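Long-range contacts in glycoside hydrolase, GH17 family (PDB 6FCG), which probably hydrolyses internal beta-1,3-glucosidic bonds of laminarin, the storage glucan of microalgae, as an endo-laminarinase from a marine bacterium: residues A121-K126 against Y178-A183; E169-W174 against I207-N212; W188-Q193 against I232-Y237; L238-Y243 against K299-G304. All coordinates share one frame; numbering follows the deposited sequence.

Contact 1 (A121-K126 against Y178-A183); sequences AWIDCK and YFVQPA
W122 CZ2 lies over one face of the Y178 ring, offset toward the rim and 3.4 Å from CE2 of Y178. The two planes meet obliquely, at 41°. The edge of the phenol near CD2 faces the backbone O of I123. In the plane of the indole, W122 NE1 donates to D124 OD1 at 2.7 Å, an oxygen met from above its carboxylate plane. That oxygen also accepts from W129 and lies 3.5 Å from Y178 CB, beside the root of the phenol. W122 also packs on N429 of a second subunit.

Beyond the rings, C125 N donates to Y178 O (2.9 Å, 140°), the cross-link between the two backbones. V180 divides its methyls between two neighbours: CG1, anti to its own carbonyl carbon (chi1 -64°), lies 3.6 Å from C125 CB, while CG2 meets I123 CG2 at 3.8 Å. Y178 OH is hydrogen-bonded to N168 O.

The contact joins the loop after strand 116-121 of the TIM barrel to the run leading into helix 182-197. I123 rests on I185 and W188 of that helix and on V166 of strand 161-168.

Contact 2 (E169-W174 against I207-N212); sequences EAMVKW and ITSSDN
M171 N donates to D211 OD2 at 2.9 Å, using the syn lone pair of the carboxylate, and the M171 side chain then folds round the same oxygen. A bend at chi3 (-68°) brings its terminal CE to 3.4 Å from D211 OD2. The other oxygen, OD1, lies against E169 CA and takes N212 N on its anti lone pair. Alongside, E169 N donates almost straight to S210 O (2.8 Å, 172°).

Farther along, V172 CG2 touches N212 CB at 3.7 Å and also covers one face of the W174 indole. The edge of that indole meets N212, with CZ2 of W174 3.8 Å from ND2 of N212 and ring and amide nearly perpendicular.

Water forms the next shell. One molecule accepts from A170 N and lies within hydrogen-bonding distance of S209 OG, S210 O and D211 OD2, linking loop and strand. Two others bridge N212 to E169 OE2 and to W174 NE1. S215 OG holds D211 OD1, N212 OD1 caps A214 N, and H241 ND1 binds E169 OE2. Replacing D211 by an alanine would probably leave M171 N without its acceptor and the linking water short of a partner, freeing the loop to shift.

E169, in a left-handed backbone conformation, turns the chain away from strand 161-168, so the loop lies across the C-terminal end of strand 206-212, the active-site end in TIM-barrel enzymes. Helix 214-218 follows directly, and M171 reaches P182 and I185 of helix 182-197.

Contact 3 (W188-Q193 against I232-Y237); sequences WVNHLQ and IEAVDY
Q193 reaches from helix 182-197 to the C-terminal end of helix 226-234, where its single amide nitrogen makes two bonds. NE2 donates to A234 O at 2.9 Å and to D236 OD2 at 3.1 Å. The bend at chi2 (-60°) brings the amide round to face A234 and D236. D236 OD2 lies close to the amide plane, but the nitrogen sits well above the carboxylate plane, the two flat groups being 77° apart. At A234 the roles reverse: NE2 lies in the carbonyl plane, while the oxygen is tilted from the amide. A234 is the last helical residue before V235 leaves helical geometry, and its carbonyl is taken up by Q193. A leucine in place of Q193 would probably deprive A234 O and D236 OD2 of this shared donor, leaving the helix end tied down less firmly.

Apolar contacts lie beside the amide. V189 sets CG1 anti to its backbone N (chi1 167°), aiming it at A234 CB, 3.8 Å away, and at V235 CG1, 4.1 Å away. N190 OD1 also lies against A234 CB, at 3.4 Å.

D236 OD2 has further partners: the backbone N of I207 and, in a salt bridge, K196 NZ. The two helices are neighbours on the outer layer of the barrel, following strands 161-168 and 206-212 respectively. I207, at the start of strand 206-212, packs beneath V189, L192 and Q193, so helices and strand meet around it.

Contact 4 (L238-Y243 against K299-G304); sequences LSVHTY and KPIHIG
H302 bonds to both sides of S239 in a parallel ladder: its N donates to L238 O at 2.9 Å, nearly along the carbonyl direction, and its O accepts from V240 N at the same length. L238 N to P300 O opens the series. At the far end G304 N reaches V240 O with a bend (137°) from well above the carbonyl plane.

The side chain of L238 can be followed outward. CB lies 4.0 Å from P300 O and 4.2 Å from I301 CG1. CG, beside the backbone N (chi1 -76°), directs the branch back toward the loop that precedes the other strand, where CD1 meets K299 CB at 3.8 Å. Beyond the pair, the isobutyl group packs on V288 of helix 266-294 and on W216.

This is a neighbouring pair of parallel strands in the TIM barrel, joined by a crossover through helix 266-294. L238, V240, I301 and I303 face that helix layer, whereas S239 and H302 point to the other face, the barrel interior. On the helix side V240 CG2 touches I301 CG2 at 3.7 Å.

On the interior side S239 OG lies beside G304 CA, at 3.2 Å, and this hydroxyl is hydrogen-bonded to S210 OG. The H241 imidazole extends past G304, its NE2 held by S210 OG.

How the contacts relate
Along the chain, contacts 1 and 2 alternate their segments, as do contacts 2 and 3, while contact 4 closes after the others. Centres of contacts 1 and 2 lie about 9 Å apart, joined by a probable hydrogen bond from V180 N to A170 O. Contact 3 shares helix 182-197 with contact 1, their centres about 15 Å apart, and I123 packs on W188. Contact 2 ties to contact 3 through T208 OG1 with Y237 O, and to contact 4 through neighbouring strands 206-212 and 238-241 of one sheet, D211 O meeting H241 N. K299 links contact 4 to the end of helix 226-234. Together they bind successive strands, loops and outer helices of one barrel wall.

Contact 1 (A121-K126 against Y178-A183)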
# COMPACT_ATOMS: atom_id res chain seq x y z
N ALA A 121 -0.07 -38.89 22.12
CA ALA A 121 1.25 -38.82 22.73
C ALA A 121 2.01 -37.82 21.86
O ALA A 121 2.16 -38.05 20.65
CB ALA A 121 1.92 -40.18 22.70
N TRP A 122 2.45 -36.72 22.46
CA TRP A 122 3.15 -35.70 21.71
C TRP A 122 4.62 -36.09 21.49
O TRP A 122 5.30 -36.51 22.43
CB TRP A 122 3.10 -34.35 22.41
CG TRP A 122 3.60 -33.26 21.52
CD1 TRP A 122 4.92 -32.90 21.32
CD2 TRP A 122 2.83 -32.41 20.69
NE1 TRP A 122 4.99 -31.88 20.41
CE2 TRP A 122 3.72 -31.55 20.01
CE3 TRP A 122 1.47 -32.27 20.45
CZ2 TRP A 122 3.29 -30.57 19.11
CZ3 TRP A 122 1.04 -31.30 19.55
CH2 TRP A 122 1.95 -30.46 18.90
N ILE A 123 5.08 -35.91 20.25
CA ILE A 123 6.43 -36.22 19.84
C ILE A 123 7.16 -34.96 19.41
O ILE A 123 6.66 -34.18 18.58
CB ILE A 123 6.38 -37.20 18.66
CG1 ILE A 123 5.75 -38.52 19.11
CG2 ILE A 123 7.75 -37.44 18.07
CD1 ILE A 123 6.54 -39.33 20.13
N ASP A 124 8.36 -34.78 19.95
CA ASP A 124 9.24 -33.66 19.64
C ASP A 124 10.56 -34.12 19.05
O ASP A 124 11.03 -35.22 19.34
CB ASP A 124 9.57 -32.91 20.92
CG ASP A 124 8.44 -32.02 21.40
OD1 ASP A 124 7.67 -31.50 20.58
OD2 ASP A 124 8.37 -31.80 22.64
N CYS A 125 11.16 -33.25 18.25
CA CYS A 125 12.54 -33.35 17.84
C CYS A 125 13.44 -32.80 18.93
O CYS A 125 12.96 -32.16 19.87
CB CYS A 125 12.77 -32.53 16.57
SG CYS A 125 12.87 -30.71 16.75
N LYS A 126 14.73 -33.05 18.80
CA LYS A 126 15.71 -32.59 19.79
C LYS A 126 15.70 -31.07 19.98
O LYS A 126 15.75 -30.32 19.01
CB LYS A 126 17.11 -33.04 19.42
CG LYS A 126 18.15 -32.76 20.50
CD LYS A 126 19.51 -33.23 20.03
CE LYS A 126 20.52 -33.20 21.16
NZ LYS A 126 21.88 -32.95 20.56
N TYR A 178 9.16 -28.26 15.94
CA TYR A 178 9.32 -29.59 16.57
C TYR A 178 9.36 -30.83 15.68
O TYR A 178 9.49 -31.94 16.22
CB TYR A 178 8.18 -29.80 17.59
CG TYR A 178 6.79 -29.93 16.97
CD1 TYR A 178 6.06 -28.79 16.56
CD2 TYR A 178 6.20 -31.17 16.80
CE1 TYR A 178 4.79 -28.93 15.99
CE2 TYR A 178 4.93 -31.30 16.25
CZ TYR A 178 4.23 -30.19 15.84
OH TYR A 178 2.99 -30.37 15.31
N PHE A 179 9.29 -30.69 14.36
CA PHE A 179 9.05 -31.86 13.54
C PHE A 179 10.19 -32.86 13.59
O PHE A 179 11.34 -32.52 13.84
CB PHE A 179 8.68 -31.49 12.10
CG PHE A 179 9.85 -31.14 11.20
CD1 PHE A 179 10.49 -32.14 10.47
CD2 PHE A 179 10.20 -29.82 10.97
CE1 PHE A 179 11.54 -31.83 9.61
CE2 PHE A 179 11.24 -29.50 10.09
CZ PHE A 179 11.92 -30.51 9.42
N VAL A 180 9.84 -34.11 13.34
CA VAL A 180 10.77 -35.21 13.34
C VAL A 180 10.68 -35.97 12.00
O VAL A 180 9.75 -35.77 11.19
CB VAL A 180 10.51 -36.16 14.56
CG1 VAL A 180 10.77 -35.41 15.83
CG2 VAL A 180 9.09 -36.78 14.53
N GLN A 181 11.64 -36.87 11.80
CA GLN A 181 11.63 -37.74 10.65
C GLN A 181 10.67 -38.92 10.90
O GLN A 181 10.40 -39.27 12.05
CB GLN A 181 13.05 -38.25 10.36
CG GLN A 181 14.04 -37.15 10.11
CD GLN A 181 13.64 -36.33 8.91
OE1 GLN A 181 13.23 -35.24 9.11
NE2 GLN A 181 13.66 -36.89 7.67
N PRO A 182 10.17 -39.55 9.84
CA PRO A 182 9.27 -40.67 10.04
C PRO A 182 9.89 -41.85 10.81
O PRO A 182 9.15 -42.58 11.44
CB PRO A 182 8.86 -41.07 8.62
CG PRO A 182 9.85 -40.41 7.71
CD PRO A 182 10.28 -39.18 8.42
N ALA A 183 11.21 -42.00 10.78
CA ALA A 183 11.88 -43.03 11.57
C ALA A 183 11.53 -42.95 13.05
O ALA A 183 11.40 -44.00 13.72
CB ALA A 183 13.40 -42.98 11.39

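Contact 2 (E169-W174 against I207-N212)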
# COMPACT_ATOMS: atom_id res chain seq x y z
N GLU A 169 1.02 -33.99 13.82
CA GLU A 169 1.66 -33.21 12.77
C GLU A 169 3.17 -33.19 12.99
O GLU A 169 3.86 -32.23 12.64
CB GLU A 169 1.05 -31.79 12.65
CG GLU A 169 -0.31 -31.81 11.98
CD GLU A 169 -1.02 -30.46 11.94
OE1 GLU A 169 -0.33 -29.46 12.16
OE2 GLU A 169 -2.25 -30.38 11.69
N ALA A 170 3.67 -34.28 13.55
CA ALA A 170 5.05 -34.31 13.95
C ALA A 170 6.02 -34.56 12.80
O ALA A 170 7.20 -34.41 13.00
CB ALA A 170 5.23 -35.34 15.07
N MET A 171 5.52 -34.99 11.64
CA MET A 171 6.36 -35.26 10.46
C MET A 171 6.27 -34.19 9.38
O MET A 171 7.10 -34.14 8.48
CB MET A 171 5.96 -36.60 9.81
CG MET A 171 6.24 -37.81 10.68
SD MET A 171 5.77 -39.39 9.93
CE MET A 171 3.99 -39.20 9.95
N VAL A 172 5.29 -33.31 9.48
CA VAL A 172 5.12 -32.30 8.43
C VAL A 172 6.28 -31.27 8.48
O VAL A 172 6.60 -30.73 9.54
CB VAL A 172 3.73 -31.61 8.53
CG1 VAL A 172 3.68 -30.50 9.59
CG2 VAL A 172 3.31 -31.07 7.18
N LYS A 173 6.89 -31.03 7.32
CA LYS A 173 8.17 -30.28 7.26
C LYS A 173 8.05 -28.78 7.60
O LYS A 173 9.04 -28.16 7.92
CB LYS A 173 8.80 -30.41 5.89
CG LYS A 173 9.01 -31.83 5.39
CD LYS A 173 9.98 -32.64 6.21
CE LYS A 173 10.30 -33.96 5.51
NZ LYS A 173 10.96 -34.87 6.49
N TRP A 174 6.83 -28.24 7.54
CA TRP A 174 6.56 -26.88 7.97
C TRP A 174 6.30 -26.68 9.47
O TRP A 174 6.19 -25.56 9.92
CB TRP A 174 5.43 -26.23 7.13
CG TRP A 174 4.11 -27.00 6.93
CD1 TRP A 174 3.68 -27.58 5.77
CD2 TRP A 174 3.04 -27.21 7.90
NE1 TRP A 174 2.43 -28.15 5.96
CE2 TRP A 174 2.01 -27.92 7.25
CE3 TRP A 174 2.87 -26.86 9.27
CZ2 TRP A 174 0.87 -28.29 7.89
CZ3 TRP A 174 1.73 -27.23 9.91
CH2 TRP A 174 0.74 -27.94 9.23
N ILE A 207 -3.17 -48.35 16.97
CA ILE A 207 -2.07 -47.41 16.99
C ILE A 207 -2.04 -46.66 15.68
O ILE A 207 -2.23 -47.24 14.62
CB ILE A 207 -0.74 -48.12 17.20
CG1 ILE A 207 -0.83 -49.12 18.36
CG2 ILE A 207 0.37 -47.10 17.46
CD1 ILE A 207 -1.16 -48.50 19.72
N THR A 208 -1.78 -45.36 15.75
CA THR A 208 -1.69 -44.50 14.55
C THR A 208 -0.73 -43.38 14.79
O THR A 208 -0.06 -43.33 15.84
CB THR A 208 -3.08 -43.93 14.16
OG1 THR A 208 -3.04 -43.32 12.86
CG2 THR A 208 -3.59 -42.91 15.19
N SER A 209 -0.62 -42.50 13.80
CA SER A 209 -0.02 -41.18 13.96
C SER A 209 -0.96 -40.21 13.31
O SER A 209 -1.53 -40.51 12.27
CB SER A 209 1.35 -41.11 13.31
OG SER A 209 1.99 -39.88 13.59
N SER A 210 -1.16 -39.04 13.91
CA SER A 210 -2.09 -38.08 13.34
C SER A 210 -1.27 -36.99 12.67
O SER A 210 -0.47 -36.31 13.32
CB SER A 210 -3.06 -37.56 14.41
OG SER A 210 -4.32 -37.25 13.83
N ASP A 211 -1.46 -36.83 11.38
CA ASP A 211 -0.59 -35.94 10.61
C ASP A 211 -1.26 -35.40 9.35
O ASP A 211 -2.30 -35.90 8.90
CB ASP A 211 0.74 -36.67 10.28
CG ASP A 211 1.96 -35.73 10.31
OD1 ASP A 211 1.89 -34.63 9.70
OD2 ASP A 211 2.98 -36.10 10.95
N ASN A 212 -0.65 -34.36 8.81
CA ASN A 212 -1.04 -33.75 7.55
C ASN A 212 -1.02 -34.74 6.39
O ASN A 212 -0.17 -35.61 6.32
CB ASN A 212 -0.07 -32.62 7.23
CG ASN A 212 -0.49 -31.80 6.03
OD1 ASN A 212 0.02 -32.00 4.91
ND2 ASN A 212 -1.38 -30.84 6.26
O HOH W 1 -2.55 -29.86 9.08
O HOH W 2 2.50 -36.90 13.69
O HOH W 3 1.47 -29.81 3.84

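Contact 3 (W188-Q193 against I232-Y237)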
# COMPACT_ATOMS: atom_id res chain seq x y z
N TRP A 188 8.34 -45.51 17.74
CA TRP A 188 7.37 -45.55 18.82
C TRP A 188 6.10 -46.31 18.46
O TRP A 188 5.51 -46.96 19.30
CB TRP A 188 7.06 -44.14 19.34
CG TRP A 188 8.24 -43.52 19.98
CD1 TRP A 188 8.93 -42.44 19.55
CD2 TRP A 188 8.92 -44.00 21.14
NE1 TRP A 188 9.99 -42.19 20.38
CE2 TRP A 188 10.01 -43.14 21.37
CE3 TRP A 188 8.72 -45.09 22.00
CZ2 TRP A 188 10.87 -43.30 22.43
CZ3 TRP A 188 9.58 -45.26 23.06
CH2 TRP A 188 10.65 -44.37 23.27
N VAL A 189 5.67 -46.24 17.21
CA VAL A 189 4.56 -47.07 16.81
C VAL A 189 4.97 -48.53 17.04
O VAL A 189 4.19 -49.30 17.55
CB VAL A 189 4.14 -46.81 15.34
CG1 VAL A 189 3.21 -47.89 14.81
CG2 VAL A 189 3.47 -45.46 15.24
N ASN A 190 6.18 -48.90 16.61
CA ASN A 190 6.63 -50.28 16.73
C ASN A 190 6.73 -50.69 18.18
O ASN A 190 6.40 -51.82 18.52
CB ASN A 190 7.98 -50.51 16.00
CG ASN A 190 7.80 -50.75 14.49
OD1 ASN A 190 6.73 -51.12 14.01
ND2 ASN A 190 8.88 -50.56 13.74
N HIS A 191 7.20 -49.78 19.03
CA HIS A 191 7.24 -50.02 20.47
C HIS A 191 5.86 -50.39 21.02
O HIS A 191 5.73 -51.35 21.77
CB HIS A 191 7.76 -48.76 21.15
CG HIS A 191 7.74 -48.81 22.65
ND1 HIS A 191 8.78 -49.31 23.41
CD2 HIS A 191 6.82 -48.35 23.54
CE1 HIS A 191 8.48 -49.18 24.70
NE2 HIS A 191 7.30 -48.60 24.80
N LEU A 192 4.85 -49.62 20.61
CA LEU A 192 3.47 -49.85 21.04
C LEU A 192 2.87 -51.14 20.47
O LEU A 192 2.18 -51.86 21.18
CB LEU A 192 2.59 -48.64 20.70
CG LEU A 192 2.84 -47.33 21.47
CD1 LEU A 192 1.94 -46.23 20.93
CD2 LEU A 192 2.62 -47.46 22.96
N GLN A 193 3.14 -51.44 19.20
CA GLN A 193 2.70 -52.71 18.61
C GLN A 193 3.35 -53.94 19.28
O GLN A 193 2.70 -54.98 19.42
CB GLN A 193 3.00 -52.77 17.10
CG GLN A 193 2.27 -51.76 16.21
CD GLN A 193 0.76 -51.86 16.25
OE1 GLN A 193 0.21 -52.60 17.04
NE2 GLN A 193 0.09 -51.14 15.36
N ILE A 232 3.55 -46.74 7.45
CA ILE A 232 2.24 -47.09 6.89
C ILE A 232 1.91 -48.57 7.12
O ILE A 232 0.75 -48.88 7.37
CB ILE A 232 2.13 -46.71 5.41
CG1 ILE A 232 2.11 -45.19 5.26
CG2 ILE A 232 0.88 -47.29 4.78
CD1 ILE A 232 2.53 -44.70 3.90
N GLU A 233 2.90 -49.47 7.02
CA GLU A 233 2.74 -50.89 7.40
C GLU A 233 2.48 -51.08 8.87
O GLU A 233 1.68 -51.91 9.23
CB GLU A 233 3.97 -51.79 7.03
CG GLU A 233 4.06 -52.25 5.52
CD GLU A 233 2.98 -53.22 5.03
OE1 GLU A 233 1.92 -53.40 5.65
OE2 GLU A 233 3.15 -53.78 3.93
N ALA A 234 3.18 -50.36 9.73
CA ALA A 234 3.12 -50.60 11.18
C ALA A 234 1.84 -50.12 11.85
O ALA A 234 1.39 -50.77 12.79
CB ALA A 234 4.32 -49.98 11.87
N VAL A 235 1.26 -49.01 11.39
CA VAL A 235 0.04 -48.46 12.04
C VAL A 235 -1.19 -49.32 11.77
O VAL A 235 -1.23 -50.05 10.79
CB VAL A 235 -0.28 -46.99 11.62
CG1 VAL A 235 0.82 -46.07 12.08
CG2 VAL A 235 -0.54 -46.84 10.13
N ASP A 236 -2.18 -49.24 12.65
CA ASP A 236 -3.46 -49.94 12.40
C ASP A 236 -4.31 -49.16 11.42
O ASP A 236 -5.05 -49.76 10.64
CB ASP A 236 -4.20 -50.20 13.70
CG ASP A 236 -3.48 -51.20 14.59
OD1 ASP A 236 -3.45 -52.39 14.24
OD2 ASP A 236 -2.94 -50.81 15.67
N TYR A 237 -4.20 -47.82 11.44
CA TYR A 237 -4.83 -46.96 10.44
C TYR A 237 -4.07 -45.64 10.28
O TYR A 237 -3.18 -45.35 11.07
CB TYR A 237 -6.29 -46.70 10.81
CG TYR A 237 -6.53 -45.65 11.91
CD1 TYR A 237 -6.42 -45.98 13.24
CD2 TYR A 237 -6.91 -44.35 11.59
CE1 TYR A 237 -6.67 -45.03 14.23
CE2 TYR A 237 -7.16 -43.40 12.57
CZ TYR A 237 -7.03 -43.74 13.89
OH TYR A 237 -7.28 -42.81 14.88

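Contact 4 (L238-Y243 against K299-G304)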
# COMPACT_ATOMS: atom_id res chain seq x y z
N LEU A 238 -4.47 -44.83 9.29
CA LEU A 238 -3.90 -43.51 9.04
C LEU A 238 -4.86 -42.43 9.48
O LEU A 238 -5.98 -42.36 8.98
CB LEU A 238 -3.57 -43.31 7.56
CG LEU A 238 -2.32 -44.02 7.00
CD1 LEU A 238 -2.54 -45.52 6.84
CD2 LEU A 238 -1.93 -43.43 5.65
N SER A 239 -4.41 -41.57 10.39
CA SER A 239 -5.17 -40.40 10.84
C SER A 239 -4.65 -39.14 10.06
O SER A 239 -3.53 -38.67 10.27
CB SER A 239 -5.03 -40.23 12.35
OG SER A 239 -5.88 -39.22 12.84
N VAL A 240 -5.47 -38.62 9.16
CA VAL A 240 -5.08 -37.67 8.15
C VAL A 240 -5.70 -36.32 8.43
O VAL A 240 -6.91 -36.24 8.67
CB VAL A 240 -5.54 -38.15 6.77
CG1 VAL A 240 -5.34 -37.08 5.71
CG2 VAL A 240 -4.77 -39.41 6.40
N HIS A 241 -4.89 -35.27 8.33
CA HIS A 241 -5.40 -33.89 8.45
C HIS A 241 -5.47 -33.18 7.10
O HIS A 241 -4.52 -33.28 6.32
CB HIS A 241 -4.52 -33.03 9.37
CG HIS A 241 -4.28 -33.63 10.73
ND1 HIS A 241 -3.61 -32.93 11.72
CD2 HIS A 241 -4.62 -34.82 11.28
CE1 HIS A 241 -3.54 -33.67 12.80
NE2 HIS A 241 -4.15 -34.82 12.57
N THR A 242 -6.53 -32.40 6.90
CA THR A 242 -6.67 -31.54 5.72
C THR A 242 -7.38 -30.26 6.09
O THR A 242 -8.38 -30.30 6.80
CB THR A 242 -7.41 -32.26 4.58
OG1 THR A 242 -7.66 -31.35 3.52
CG2 THR A 242 -8.72 -32.85 5.06
N TYR A 243 -6.87 -29.12 5.61
CA TYR A 243 -7.35 -27.80 6.03
C TYR A 243 -7.58 -26.81 4.89
O TYR A 243 -6.80 -25.89 4.68
CB TYR A 243 -6.39 -27.20 7.07
CG TYR A 243 -6.75 -27.54 8.52
CD1 TYR A 243 -7.75 -26.83 9.17
CD2 TYR A 243 -6.09 -28.57 9.21
CE1 TYR A 243 -8.09 -27.13 10.48
CE2 TYR A 243 -6.41 -28.88 10.52
CZ TYR A 243 -7.41 -28.17 11.15
OH TYR A 243 -7.75 -28.42 12.45
N LYS A 299 -5.03 -50.07 4.13
CA LYS A 299 -5.27 -49.64 5.51
C LYS A 299 -6.44 -48.69 5.49
O LYS A 299 -6.61 -47.94 4.54
CB LYS A 299 -4.08 -48.88 6.08
CG LYS A 299 -2.89 -49.76 6.34
CD LYS A 299 -2.81 -50.17 7.79
CE LYS A 299 -2.03 -51.46 7.92
NZ LYS A 299 -0.65 -51.36 8.40
N PRO A 300 -7.24 -48.69 6.57
CA PRO A 300 -8.23 -47.63 6.67
C PRO A 300 -7.59 -46.23 6.82
O PRO A 300 -6.50 -46.08 7.38
CB PRO A 300 -9.03 -48.01 7.93
CG PRO A 300 -8.50 -49.34 8.37
CD PRO A 300 -7.14 -49.47 7.81
N ILE A 301 -8.30 -45.23 6.31
CA ILE A 301 -7.97 -43.84 6.52
C ILE A 301 -9.14 -43.21 7.25
O ILE A 301 -10.31 -43.40 6.86
CB ILE A 301 -7.72 -43.13 5.18
CG1 ILE A 301 -6.48 -43.72 4.52
CG2 ILE A 301 -7.52 -41.64 5.40
CD1 ILE A 301 -6.37 -43.42 3.05
N HIS A 302 -8.81 -42.43 8.29
CA HIS A 302 -9.78 -41.57 8.99
C HIS A 302 -9.28 -40.13 9.07
O HIS A 302 -8.09 -39.87 9.01
CB HIS A 302 -10.07 -42.15 10.36
CG HIS A 302 -10.72 -43.50 10.28
ND1 HIS A 302 -12.00 -43.65 9.80
CD2 HIS A 302 -10.26 -44.75 10.49
CE1 HIS A 302 -12.32 -44.93 9.77
NE2 HIS A 302 -11.28 -45.62 10.18
N ILE A 303 -10.21 -39.19 9.17
CA ILE A 303 -9.84 -37.78 9.28
C ILE A 303 -9.61 -37.45 10.74
O ILE A 303 -10.53 -37.35 11.54
CB ILE A 303 -10.89 -36.85 8.64
CG1 ILE A 303 -11.15 -37.26 7.17
CG2 ILE A 303 -10.43 -35.39 8.71
CD1 ILE A 303 -9.92 -37.34 6.28
N GLY A 304 -8.34 -37.24 11.07
CA GLY A 304 -7.94 -36.86 12.41
C GLY A 304 -8.10 -35.39 12.75
O GLY A 304 -8.10 -35.03 13.93